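Local atomic coordinates of oxidoreductase, short chain dehydrogenase/reductase family protein (Collinsella aerofaciens, PDB entry 5FYD), a protein that reduces the 7-oxo group of 7-oxolithocholate with NADPH to give ursodeoxycholate, as an NADP-dependent 7beta-hydroxysteroid dehydrogenase of an intestinal bacterium. Residues Tyr7-Leu12 and Gly82-Phe87; Gly32-Met37 and Tyr56-Lys61; Ser89-Leu94 and Ile139-Met144; Asp180-Thr185 and Glu223-Glu228. All coordinates share one frame; numbering follows the deposited sequence.

Interaction 1: residues Tyr7-Leu12 and Gly82-Phe87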
loop_
_atom_site.group_PDB
_atom_site.type_symbol
_atom_site.label_atom_id
_atom_site.label_comp_id
_atom_site.label_asym_id
_atom_site.label_seq_id
_atom_site.Cartn_x
_atom_site.Cartn_y
_atom_site.Cartn_z
ATOM N N TYR A 7 -10.615 34.101 -4.335
ATOM C CA TYR A 7 -10.178 33.465 -5.596
ATOM C C TYR A 7 -11.251 33.163 -6.638
ATOM O O TYR A 7 -11.030 33.378 -7.837
ATOM C CB TYR A 7 -9.406 32.190 -5.265
ATOM C CG TYR A 7 -8.100 32.431 -4.559
ATOM C CD1 TYR A 7 -7.078 33.174 -5.160
ATOM C CD2 TYR A 7 -7.864 31.890 -3.303
ATOM C CE1 TYR A 7 -5.873 33.391 -4.510
ATOM C CE2 TYR A 7 -6.652 32.080 -2.656
ATOM C CZ TYR A 7 -5.658 32.819 -3.268
ATOM O OH TYR A 7 -4.468 32.998 -2.596
ATOM N N GLY A 8 -12.402 32.664 -6.213
ATOM C CA GLY A 8 -13.506 32.408 -7.161
ATOM C C GLY A 8 -14.473 31.356 -6.689
ATOM O O GLY A 8 -14.289 30.785 -5.648
ATOM N N GLU A 9 -15.514 31.101 -7.470
ATOM C CA GLU A 9 -16.632 30.267 -6.999
ATOM C C GLU A 9 -16.342 28.789 -6.850
ATOM O O GLU A 9 -16.858 28.161 -5.922
ATOM C CB GLU A 9 -17.864 30.397 -7.916
ATOM C CG GLU A 9 -18.657 31.662 -7.746
ATOM C CD GLU A 9 -19.283 31.754 -6.372
ATOM O OE1 GLU A 9 -20.136 30.913 -5.973
ATOM O OE2 GLU A 9 -18.874 32.674 -5.687
ATOM N N TRP A 10 -15.581 28.224 -7.790
ATOM C CA TRP A 10 -15.344 26.801 -7.829
ATOM C C TRP A 10 -13.858 26.466 -7.727
ATOM O O TRP A 10 -13.022 27.143 -8.322
ATOM C CB TRP A 10 -15.899 26.200 -9.117
ATOM C CG TRP A 10 -17.394 26.188 -9.181
ATOM C CD1 TRP A 10 -18.211 27.210 -9.551
ATOM C CD2 TRP A 10 -18.234 25.079 -8.892
ATOM N NE1 TRP A 10 -19.528 26.808 -9.496
ATOM C CE2 TRP A 10 -19.574 25.508 -9.082
ATOM C CE3 TRP A 10 -17.994 23.763 -8.464
ATOM C CZ2 TRP A 10 -20.657 24.658 -8.912
ATOM C CZ3 TRP A 10 -19.061 22.922 -8.263
ATOM C CH2 TRP A 10 -20.394 23.372 -8.482
ATOM N N GLY A 11 -13.558 25.408 -6.984
ATOM C CA GLY A 11 -12.213 24.829 -6.936
ATOM C C GLY A 11 -12.237 23.426 -7.503
ATOM O O GLY A 11 -13.221 22.703 -7.361
ATOM N N LEU A 12 -11.143 23.051 -8.151
ATOM C CA LEU A 12 -11.029 21.814 -8.898
ATOM C C LEU A 12 -9.955 20.990 -8.250
ATOM O O LEU A 12 -8.776 21.398 -8.223
ATOM C CB LEU A 12 -10.649 22.145 -10.336
ATOM C CG LEU A 12 -10.311 21.023 -11.294
ATOM C CD1 LEU A 12 -11.451 20.033 -11.428
ATOM C CD2 LEU A 12 -9.957 21.595 -12.638
ATOM N N GLY A 82 -17.885 27.265 -18.216
ATOM C CA GLY A 82 -18.938 28.138 -17.697
ATOM C C GLY A 82 -18.953 28.372 -16.191
ATOM O O GLY A 82 -19.678 29.272 -15.716
ATOM N N LEU A 83 -18.181 27.588 -15.434
ATOM C CA LEU A 83 -17.999 27.824 -14.002
ATOM C C LEU A 83 -17.010 28.959 -13.760
ATOM O O LEU A 83 -16.030 29.109 -14.485
ATOM C CB LEU A 83 -17.495 26.571 -13.284
ATOM C CG LEU A 83 -18.300 25.283 -13.386
ATOM C CD1 LEU A 83 -17.600 24.170 -12.639
ATOM C CD2 LEU A 83 -19.734 25.427 -12.890
ATOM N N ASP A 84 -17.275 29.765 -12.733
ATOM C CA ASP A 84 -16.285 30.723 -12.278
ATOM C C ASP A 84 -15.252 29.953 -11.454
ATOM O O ASP A 84 -15.574 29.437 -10.377
ATOM C CB ASP A 84 -16.871 31.850 -11.443
ATOM C CG ASP A 84 -15.807 32.840 -11.045
ATOM O OD1 ASP A 84 -15.410 33.634 -11.918
ATOM O OD2 ASP A 84 -15.324 32.800 -9.893
ATOM N N MET A 85 -14.037 29.841 -11.995
ATOM C CA MET A 85 -12.981 29.005 -11.395
ATOM C C MET A 85 -12.067 29.865 -10.527
ATOM O O MET A 85 -11.601 30.941 -10.948
ATOM C CB MET A 85 -12.151 28.308 -12.478
ATOM C CG MET A 85 -12.955 27.377 -13.387
ATOM S SD MET A 85 -13.801 26.072 -12.497
ATOM C CE MET A 85 -12.467 25.223 -11.641
ATOM N N GLY A 86 -11.821 29.394 -9.311
ATOM C CA GLY A 86 -10.880 30.071 -8.398
ATOM C C GLY A 86 -9.648 29.277 -7.988
ATOM O O GLY A 86 -8.648 29.869 -7.564
ATOM N N PHE A 87 -9.707 27.950 -8.102
ATOM C CA PHE A 87 -8.665 27.104 -7.527
ATOM C C PHE A 87 -8.485 25.834 -8.320
ATOM O O PHE A 87 -9.457 25.274 -8.809
ATOM C CB PHE A 87 -9.015 26.730 -6.082
ATOM C CG PHE A 87 -7.983 25.898 -5.405
ATOM C CD1 PHE A 87 -6.840 26.493 -4.873
ATOM C CD2 PHE A 87 -8.147 24.530 -5.263
ATOM C CE1 PHE A 87 -5.868 25.730 -4.245
ATOM C CE2 PHE A 87 -7.185 23.765 -4.622
ATOM C CZ PHE A 87 -6.045 24.363 -4.104
#
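Trp10 meets Asp84 and Gly86 through its backbone in this parallel pairing of strands 10-14 and 85-90. Trp10 N donates to Asp84 O at 2.9 Å, while Trp10 O receives Gly86 N at 2.7 Å in an almost straight bond (174°) and a weak second bond from Phe87 N. That doubly used carbonyl marks a beta bulge, past which Leu12 N bonds to Phe87 O at 2.9 Å. One side-chain bond is added before the strands begin: with CG anti to the backbone N (chi1 -178°), Asp84 brings the anti lone pair of OD2 to Glu9 N, 3.0 Å away. Asp84 OD1 pairs with Arg135 in a salt bridge. The apolar contacts lie beside the ladder. Leu83 CD2 sits over one face of the Trp10 indole, 3.9 Å from the five-membered ring centroid, a CH-pi contact, and the bent Met85 chain sets CE 3.8 Å from Leu12 CB. Gly8 and Gly86 pass so closely that neither backbone leaves room for a beta carbon. In the Rossmann sheet, strand 34-39 flanks 10-14 and strand 136-143 flanks 85-90, while helix 105-132 packs on Leu12 and Met85 through Tyr126 and Phe130.

Interaction 2: residues Gly32-Met37 and Tyr56-Lys61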
loop_
_atom_site.group_PDB
_atom_site.type_symbol
_atom_site.label_atom_id
_atom_site.label_comp_id
_atom_site.label_asym_id
_atom_site.label_seq_id
_atom_site.Cartn_x
_atom_site.Cartn_y
_atom_site.Cartn_z
ATOM N N GLY A 32 -15.525 27.963 1.706
ATOM C CA GLY A 32 -16.680 28.438 0.968
ATOM C C GLY A 32 -16.745 28.128 -0.516
ATOM O O GLY A 32 -17.699 28.541 -1.172
ATOM N N MET A 33 -15.760 27.421 -1.060
ATOM C CA MET A 33 -15.771 27.126 -2.496
ATOM C C MET A 33 -16.614 25.910 -2.802
ATOM O O MET A 33 -16.639 24.939 -2.043
ATOM C CB MET A 33 -14.374 26.847 -3.052
ATOM C CG MET A 33 -13.426 28.018 -2.971
ATOM S SD MET A 33 -11.888 27.599 -3.861
ATOM C CE MET A 33 -11.961 28.776 -5.167
ATOM N N ASN A 34 -17.306 25.988 -3.932
ATOM C CA ASN A 34 -17.973 24.823 -4.503
ATOM C C ASN A 34 -16.871 23.939 -5.081
ATOM O O ASN A 34 -15.828 24.454 -5.447
ATOM C CB ASN A 34 -18.959 25.252 -5.576
ATOM C CG ASN A 34 -20.011 26.207 -5.044
ATOM O OD1 ASN A 34 -20.646 25.950 -4.005
ATOM N ND2 ASN A 34 -20.207 27.310 -5.742
ATOM N N VAL A 35 -17.100 22.632 -5.147
ATOM C CA VAL A 35 -16.000 21.693 -5.385
ATOM C C VAL A 35 -16.275 20.840 -6.617
ATOM O O VAL A 35 -17.283 20.153 -6.671
ATOM C CB VAL A 35 -15.792 20.788 -4.175
ATOM C CG1 VAL A 35 -14.600 19.881 -4.371
ATOM C CG2 VAL A 35 -15.605 21.616 -2.907
ATOM N N VAL A 36 -15.349 20.874 -7.578
ATOM C CA VAL A 36 -15.341 19.919 -8.676
ATOM C C VAL A 36 -14.331 18.877 -8.259
ATOM O O VAL A 36 -13.156 19.207 -8.078
ATOM C CB VAL A 36 -14.909 20.550 -10.020
ATOM C CG1 VAL A 36 -15.065 19.543 -11.135
ATOM C CG2 VAL A 36 -15.711 21.781 -10.329
ATOM N N MET A 37 -14.781 17.641 -8.099
ATOM C CA MET A 37 -13.931 16.551 -7.635
ATOM C C MET A 37 -13.797 15.514 -8.737
ATOM O O MET A 37 -14.808 15.078 -9.325
ATOM C CB MET A 37 -14.474 15.920 -6.341
ATOM C CG MET A 37 -15.878 15.377 -6.385
ATOM S SD MET A 37 -16.346 14.862 -4.710
ATOM C CE MET A 37 -16.552 16.464 -3.984
ATOM N N TYR A 56 -20.667 20.953 4.545
ATOM C CA TYR A 56 -20.228 22.326 4.228
ATOM C C TYR A 56 -21.244 23.211 3.530
ATOM O O TYR A 56 -21.074 24.423 3.511
ATOM C CB TYR A 56 -18.933 22.320 3.430
ATOM C CG TYR A 56 -17.803 21.643 4.179
ATOM C CD1 TYR A 56 -17.161 22.286 5.225
ATOM C CD2 TYR A 56 -17.404 20.354 3.860
ATOM C CE1 TYR A 56 -16.140 21.669 5.920
ATOM C CE2 TYR A 56 -16.382 19.742 4.554
ATOM C CZ TYR A 56 -15.758 20.412 5.582
ATOM O OH TYR A 56 -14.739 19.790 6.277
ATOM N N GLY A 57 -22.299 22.626 2.967
ATOM C CA GLY A 57 -23.327 23.419 2.299
ATOM C C GLY A 57 -22.839 24.081 1.024
ATOM O O GLY A 57 -23.342 25.134 0.630
ATOM N N VAL A 58 -21.853 23.468 0.381
ATOM C CA VAL A 58 -21.383 23.951 -0.920
ATOM C C VAL A 58 -21.937 23.061 -2.009
ATOM O O VAL A 58 -22.388 21.933 -1.746
ATOM C CB VAL A 58 -19.837 24.050 -0.998
ATOM C CG1 VAL A 58 -19.333 24.994 0.095
ATOM C CG2 VAL A 58 -19.157 22.700 -0.925
ATOM N N GLU A 59 -21.871 23.557 -3.233
ATOM C CA GLU A 59 -22.242 22.752 -4.401
ATOM C C GLU A 59 -21.086 21.835 -4.767
ATOM O O GLU A 59 -19.918 22.164 -4.519
ATOM C CB GLU A 59 -22.568 23.634 -5.594
ATOM C CG GLU A 59 -23.798 24.515 -5.404
ATOM C CD GLU A 59 -23.992 25.453 -6.555
ATOM O OE1 GLU A 59 -23.408 26.546 -6.537
ATOM O OE2 GLU A 59 -24.658 25.061 -7.537
ATOM N N THR A 60 -21.417 20.701 -5.381
ATOM C CA THR A 60 -20.407 19.771 -5.848
ATOM C C THR A 60 -20.668 19.369 -7.296
ATOM O O THR A 60 -21.784 19.489 -7.792
ATOM C CB THR A 60 -20.330 18.498 -4.975
ATOM O OG1 THR A 60 -21.584 17.792 -5.022
ATOM C CG2 THR A 60 -19.932 18.853 -3.536
ATOM N N LYS A 61 -19.607 18.973 -7.987
ATOM C CA LYS A 61 -19.701 18.351 -9.294
ATOM C C LYS A 61 -18.709 17.216 -9.323
ATOM O O LYS A 61 -17.543 17.412 -8.984
ATOM C CB LYS A 61 -19.347 19.369 -10.367
ATOM C CG LYS A 61 -19.723 18.958 -11.779
ATOM C CD LYS A 61 -19.454 20.094 -12.756
ATOM C CE LYS A 61 -20.362 21.308 -12.570
ATOM N NZ LYS A 61 -21.616 21.182 -13.369
HETATM O O HOH W 1 -22.267 29.010 -5.034
#
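Asn34 and Glu59 meet where strands 34-39 and 60-64, joined through helix 42-56 in a beta-alpha-beta unit, begin to pair. The tight part is a regular parallel ladder: Val35 N to Glu59 O, Lys61 N to Val35 O and Met37 N to Lys61 O, the last at 2.9 Å and nearly linear (167°). Asn34 extends it by one rung with its side chain. Its CG lies beside the backbone N (chi1 -58°), which turns OD1 to Glu59 N at 2.8 Å, the donor tilted from the carbonyl plane. Val58 closes this end, its CG1 3.4 Å from Met33 O and its CG2 4.2 Å from Val35 CG2; Met33 O is buried and has no polar partner in the model. The solvent side is looser. Asn34 ND2 and Glu59 OE1 do not bond directly, the amide and carboxylate planes standing 81° apart; a water bridges them, accepting from ND2 at 2.8 Å and donating to OE1 at 3.1 Å. Replacing Asn34 with a leucine would probably leave Glu59 N without its acceptor and break the water bridge, freeing the Glu59 carboxylate to turn. Thr60 OG1 bonds to Arg53 of the connecting helix. The chemistry thus changes across the contact: main-chain bonds fix the register of strand 60-64, outermost in the chain's sheet, a side-chain amide stands in for a backbone acceptor where pairing starts, and water links the outer polar groups.

Interaction 3: residues Ser89-Leu94 and Ile139-Met144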
loop_
_atom_site.group_PDB
_atom_site.type_symbol
_atom_site.label_atom_id
_atom_site.label_comp_id
_atom_site.label_asym_id
_atom_site.label_seq_id
_atom_site.Cartn_x
_atom_site.Cartn_y
_atom_site.Cartn_z
ATOM N N SER A 89 -5.986 22.132 -7.858
ATOM C CA SER A 89 -4.887 21.336 -7.294
ATOM C C SER A 89 -4.739 20.049 -8.085
ATOM O O SER A 89 -5.715 19.311 -8.217
ATOM C CB SER A 89 -5.105 20.982 -5.823
ATOM O OG SER A 89 -4.065 20.171 -5.340
ATOM N N TYR A 90 -3.521 19.775 -8.561
ATOM C CA TYR A 90 -3.206 18.487 -9.149
ATOM C C TYR A 90 -2.589 17.584 -8.088
ATOM O O TYR A 90 -1.476 17.847 -7.620
ATOM C CB TYR A 90 -2.289 18.619 -10.356
ATOM C CG TYR A 90 -2.373 17.402 -11.239
ATOM C CD1 TYR A 90 -3.389 17.306 -12.173
ATOM C CD2 TYR A 90 -1.489 16.356 -11.129
ATOM C CE1 TYR A 90 -3.521 16.221 -12.997
ATOM C CE2 TYR A 90 -1.605 15.245 -11.949
ATOM C CZ TYR A 90 -2.638 15.176 -12.890
ATOM O OH TYR A 90 -2.805 14.079 -13.740
ATOM N N VAL A 91 -3.353 16.559 -7.700
ATOM C CA VAL A 91 -3.000 15.643 -6.628
ATOM C C VAL A 91 -2.698 14.230 -7.118
ATOM O O VAL A 91 -1.953 13.511 -6.472
ATOM C CB VAL A 91 -4.159 15.521 -5.594
ATOM C CG1 VAL A 91 -3.722 14.680 -4.391
ATOM C CG2 VAL A 91 -4.634 16.883 -5.163
ATOM N N ALA A 92 -3.254 13.828 -8.248
ATOM C CA ALA A 92 -3.140 12.445 -8.684
ATOM C C ALA A 92 -1.705 12.080 -8.977
ATOM O O ALA A 92 -0.933 12.920 -9.437
ATOM C CB ALA A 92 -3.952 12.224 -9.930
ATOM N N CYS A 93 -1.352 10.827 -8.721
ATOM C CA CYS A 93 -0.033 10.331 -9.064
ATOM C C CYS A 93 -0.090 8.836 -9.284
ATOM O O CYS A 93 -0.876 8.126 -8.641
ATOM C CB CYS A 93 0.975 10.659 -7.962
ATOM S SG CYS A 93 0.825 9.582 -6.528
ATOM N N LEU A 94 0.769 8.364 -10.179
ATOM C CA LEU A 94 0.857 6.952 -10.507
ATOM C C LEU A 94 2.314 6.565 -10.473
ATOM O O LEU A 94 3.155 7.197 -11.112
ATOM C CB LEU A 94 0.239 6.652 -11.875
ATOM C CG LEU A 94 0.234 5.184 -12.311
ATOM C CD1 LEU A 94 -0.525 4.295 -11.343
ATOM C CD2 LEU A 94 -0.313 5.040 -13.723
ATOM N N ILE A 139 -2.387 24.986 -6.204
ATOM C CA ILE A 139 -1.424 24.277 -5.341
ATOM C C ILE A 139 -1.252 22.906 -5.922
ATOM O O ILE A 139 -2.179 22.121 -5.907
ATOM C CB ILE A 139 -1.900 24.158 -3.875
ATOM C CG1 ILE A 139 -2.081 25.549 -3.258
ATOM C CG2 ILE A 139 -0.912 23.304 -3.056
ATOM C CD1 ILE A 139 -2.737 25.518 -1.885
ATOM N N ASN A 140 -0.077 22.620 -6.458
ATOM C CA ASN A 140 0.197 21.298 -6.975
ATOM C C ASN A 140 1.022 20.512 -5.973
ATOM O O ASN A 140 1.786 21.071 -5.195
ATOM C CB ASN A 140 0.906 21.360 -8.319
ATOM C CG ASN A 140 0.046 21.949 -9.390
ATOM O OD1 ASN A 140 -1.168 21.727 -9.430
ATOM N ND2 ASN A 140 0.663 22.717 -10.286
ATOM N N VAL A 141 0.851 19.199 -6.000
ATOM C CA VAL A 141 1.476 18.310 -5.031
ATOM C C VAL A 141 2.642 17.561 -5.660
ATOM O O VAL A 141 2.489 16.883 -6.681
ATOM C CB VAL A 141 0.425 17.341 -4.481
ATOM C CG1 VAL A 141 1.046 16.369 -3.481
ATOM C CG2 VAL A 141 -0.705 18.135 -3.857
ATOM N N SER A 142 3.819 17.723 -5.072
ATOM C CA SER A 142 4.977 16.904 -5.409
ATOM C C SER A 142 5.348 15.950 -4.269
ATOM O O SER A 142 4.614 15.801 -3.267
ATOM C CB SER A 142 6.141 17.806 -5.822
ATOM O OG SER A 142 7.181 17.051 -6.420
ATOM N N SER A 143 6.503 15.303 -4.425
ATOM C CA SER A 143 6.971 14.296 -3.494
ATOM C C SER A 143 8.447 14.465 -3.295
ATOM O O SER A 143 9.167 14.882 -4.225
ATOM C CB SER A 143 6.713 12.927 -4.087
ATOM O OG SER A 143 7.242 11.925 -3.244
ATOM N N MET A 144 8.915 14.146 -2.092
ATOM C CA MET A 144 10.330 14.121 -1.796
ATOM C C MET A 144 11.143 13.226 -2.753
ATOM O O MET A 144 12.312 13.517 -2.972
ATOM C CB MET A 144 10.560 13.741 -0.320
ATOM C CG MET A 144 10.329 14.953 0.580
ATOM S SD MET A 144 10.284 14.514 2.308
ATOM C CE MET A 144 12.006 14.103 2.571
#
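Tyr90 and Val141 bury equal surface here and are joined by a main-chain bond, Val141 N to Tyr90 O at 3.1 Å, with the donor close to the line of the carbonyl. The Val141 side chain points to the first segment, bringing CG2 4.2 Å from Ser89 OG and 4.3 Å from Val91 CG2. The amide of Tyr90 is served by a side chain instead of the facing backbone: Asn140, its CG opposite its carbonyl carbon (chi1 -66°), presents OD1 to Tyr90 N at 3.2 Å, in the carbonyl plane, and OD1 also lies 3.4 Å from Tyr90 CB. Ser89, next in buried surface, takes the Ile139 carbonyl. Ser89 OG donates to Ile139 O at 2.8 Å. Ser89 CA adds a CA-H...O contact to the same oxygen. Asn140 ND2 is held by Thr167; a valine in place of Asn140 would probably cost Tyr90 N its acceptor and leave the Thr167 hydroxyl without this donor. Beyond Val91 the two segments part, and the second runs on to Ser143, the inferred transition state stabilizer. These are adjoining central strands of the Rossmann sheet: Phe24 of helix 19-30 packs on Ser89 and Val141, Phe119 of helix 105-132 meets the Tyr90 ring edge-to-face, and Lys160 of helix 154-173 donates to Val141 O.

Interaction 4: residues Asp180-Thr185 and Glu223-Glu228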
loop_
_atom_site.group_PDB
_atom_site.type_symbol
_atom_site.label_atom_id
_atom_site.label_comp_id
_atom_site.label_asym_id
_atom_site.label_seq_id
_atom_site.Cartn_x
_atom_site.Cartn_y
_atom_site.Cartn_z
ATOM N N ASP A 180 -2.114 33.147 -7.423
ATOM C CA ASP A 180 -1.167 32.620 -6.425
ATOM C C ASP A 180 -0.913 31.139 -6.701
ATOM O O ASP A 180 -1.838 30.349 -6.712
ATOM C CB ASP A 180 -1.705 32.777 -5.009
ATOM C CG ASP A 180 -1.829 34.231 -4.575
ATOM O OD1 ASP A 180 -1.029 35.076 -5.036
ATOM O OD2 ASP A 180 -2.752 34.527 -3.780
ATOM N N VAL A 181 0.346 30.776 -6.921
ATOM C CA VAL A 181 0.710 29.418 -7.254
ATOM C C VAL A 181 1.755 28.934 -6.275
ATOM O O VAL A 181 2.642 29.682 -5.892
ATOM C CB VAL A 181 1.193 29.313 -8.722
ATOM C CG1 VAL A 181 1.748 27.921 -9.069
ATOM C CG2 VAL A 181 0.054 29.665 -9.648
ATOM N N GLU A 182 1.625 27.688 -5.861
ATOM C CA GLU A 182 2.531 27.046 -4.914
ATOM C C GLU A 182 2.660 25.578 -5.263
ATOM O O GLU A 182 1.709 24.967 -5.742
ATOM C CB GLU A 182 1.992 27.186 -3.498
ATOM C CG GLU A 182 2.899 26.682 -2.376
ATOM C CD GLU A 182 2.128 26.502 -1.080
ATOM O OE1 GLU A 182 1.230 27.334 -0.783
ATOM O OE2 GLU A 182 2.383 25.498 -0.392
ATOM N N VAL A 183 3.840 25.034 -5.049
ATOM C CA VAL A 183 4.001 23.581 -4.974
ATOM C C VAL A 183 4.314 23.170 -3.550
ATOM O O VAL A 183 5.168 23.768 -2.888
ATOM C CB VAL A 183 5.028 23.022 -5.977
ATOM C CG1 VAL A 183 6.368 23.755 -5.954
ATOM C CG2 VAL A 183 5.225 21.508 -5.787
ATOM N N ILE A 184 3.614 22.140 -3.083
ATOM C CA ILE A 184 3.870 21.557 -1.772
ATOM C C ILE A 184 4.417 20.155 -2.016
ATOM O O ILE A 184 3.774 19.346 -2.684
ATOM C CB ILE A 184 2.638 21.553 -0.850
ATOM C CG1 ILE A 184 3.025 20.993 0.534
ATOM C CG2 ILE A 184 1.448 20.771 -1.412
ATOM C CD1 ILE A 184 3.052 22.009 1.626
ATOM N N THR A 185 5.580 19.877 -1.444
ATOM C CA THR A 185 6.278 18.616 -1.618
ATOM C C THR A 185 6.091 17.753 -0.365
ATOM O O THR A 185 6.469 18.162 0.741
ATOM C CB THR A 185 7.766 18.875 -1.909
ATOM O OG1 THR A 185 7.887 19.539 -3.184
ATOM C CG2 THR A 185 8.533 17.595 -1.934
ATOM N N GLU A 223 -1.630 27.967 4.351
ATOM C CA GLU A 223 -0.966 29.000 5.165
ATOM C C GLU A 223 0.087 29.754 4.357
ATOM O O GLU A 223 0.220 30.956 4.503
ATOM C CB GLU A 223 -0.371 28.396 6.443
ATOM C CG GLU A 223 -1.457 28.176 7.498
ATOM C CD GLU A 223 -0.978 27.497 8.780
ATOM O OE1 GLU A 223 0.260 27.421 9.004
ATOM O OE2 GLU A 223 -1.855 27.033 9.558
ATOM N N LYS A 224 0.775 29.056 3.454
ATOM C CA LYS A 224 1.877 29.641 2.676
ATOM C C LYS A 224 1.511 30.100 1.257
ATOM O O LYS A 224 2.329 30.715 0.570
ATOM C CB LYS A 224 3.049 28.662 2.682
ATOM C CG LYS A 224 3.608 28.544 4.102
ATOM C CD LYS A 224 4.701 27.509 4.227
ATOM C CE LYS A 224 5.266 27.552 5.637
ATOM N NZ LYS A 224 6.138 26.395 5.902
ATOM N N LEU A 225 0.270 29.844 0.838
ATOM C CA LEU A 225 -0.196 30.212 -0.488
ATOM C C LEU A 225 -0.135 31.725 -0.666
ATOM O O LEU A 225 -0.669 32.460 0.156
ATOM C CB LEU A 225 -1.640 29.738 -0.703
ATOM C CG LEU A 225 -2.253 30.047 -2.049
ATOM C CD1 LEU A 225 -1.488 29.443 -3.224
ATOM C CD2 LEU A 225 -3.716 29.626 -2.034
ATOM N N GLY A 226 0.534 32.169 -1.729
ATOM C CA GLY A 226 0.759 33.590 -1.969
ATOM C C GLY A 226 1.910 34.190 -1.184
ATOM O O GLY A 226 2.162 35.373 -1.332
ATOM N N LYS A 227 2.607 33.396 -0.365
ATOM C CA LYS A 227 3.775 33.842 0.391
ATOM C C LYS A 227 5.040 33.096 -0.020
ATOM O O LYS A 227 6.093 33.704 -0.197
ATOM C CB LYS A 227 3.560 33.600 1.874
ATOM C CG LYS A 227 2.356 34.308 2.486
ATOM C CD LYS A 227 2.251 33.919 3.955
ATOM C CE LYS A 227 1.205 34.711 4.713
ATOM N NZ LYS A 227 -0.162 34.444 4.203
ATOM N N GLU A 228 4.950 31.771 -0.126
ATOM C CA GLU A 228 6.100 30.946 -0.495
ATOM C C GLU A 228 5.773 30.206 -1.771
ATOM O O GLU A 228 4.622 29.846 -1.984
ATOM C CB GLU A 228 6.449 29.971 0.627
ATOM C CG GLU A 228 6.777 30.703 1.918
ATOM C CD GLU A 228 7.308 29.810 3.005
ATOM O OE1 GLU A 228 7.980 28.817 2.700
ATOM O OE2 GLU A 228 7.050 30.127 4.189
HETATM O O HOH W 2 2.401 30.759 -3.264
#
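A single water joins Val181 O, Gly226 N and Glu228 O, tying strand 179-186 of the Rossmann sheet to the turn that follows helix 214-224. It donates to Val181 O at 2.9 Å and to Glu228 O at 2.7 Å, and accepts from Gly226 N at 2.8 Å, so three backbone groups are satisfied at once where the segments make no direct hydrogen bond. The turn is braced from within by Lys224 O, which accepts from both Lys227 N and Glu228 N. Gly226 has positive phi, and a beta carbon there would press on Asp180 OD2; Asp180 CG lies 3.7 Å from Gly226 CA. The polar end of Asp180 finds its partner elsewhere, in Tyr7 OH. Leu225, just before Gly226, reaches back to the strand: its chain leaves opposite its own N (chi1 -180°), which carries CD1 to Asp180, 3.8 Å from CB and also near the carbonyl O. Ala137 of the adjoining strand packs on the same leucine. Glu182 runs extended alongside the turn, its CG passing Glu228 O, and Val231 of strand 230-232 packs on the same side chain. OE1 ends 3.1 Å from Leu225 N, but the angle is too poor for a hydrogen bond, and Leu225 CA is almost as near, at 3.2 Å from Glu182 OE1.

How the interactions relate
All four contacts belong to one parallel Rossmann sheet. Interactions 1 and 3 are buried and share strand 85-90, with Leu12 O bonded to Ser89 N between them; interaction 3 lies at the centre of the chain and leads to Ser143, the inferred transition state stabilizer. Interaction 2, at the sheet's outer side, is partly solvated and meets interaction 1 where Gly11 bonds through its backbone to Asn34 and Val36. Interaction 4 touches interaction 3 along strand 179-186 and interaction 1 through Tyr7 OH and Asp180. Interactions 1 and 2 are backbone ladders helped by one Asp or Asn side chain; in interaction 3 Ser and Asn side chains make two of the three bonds. Interaction 4 pairs a strand with a turn and relies on water and packing.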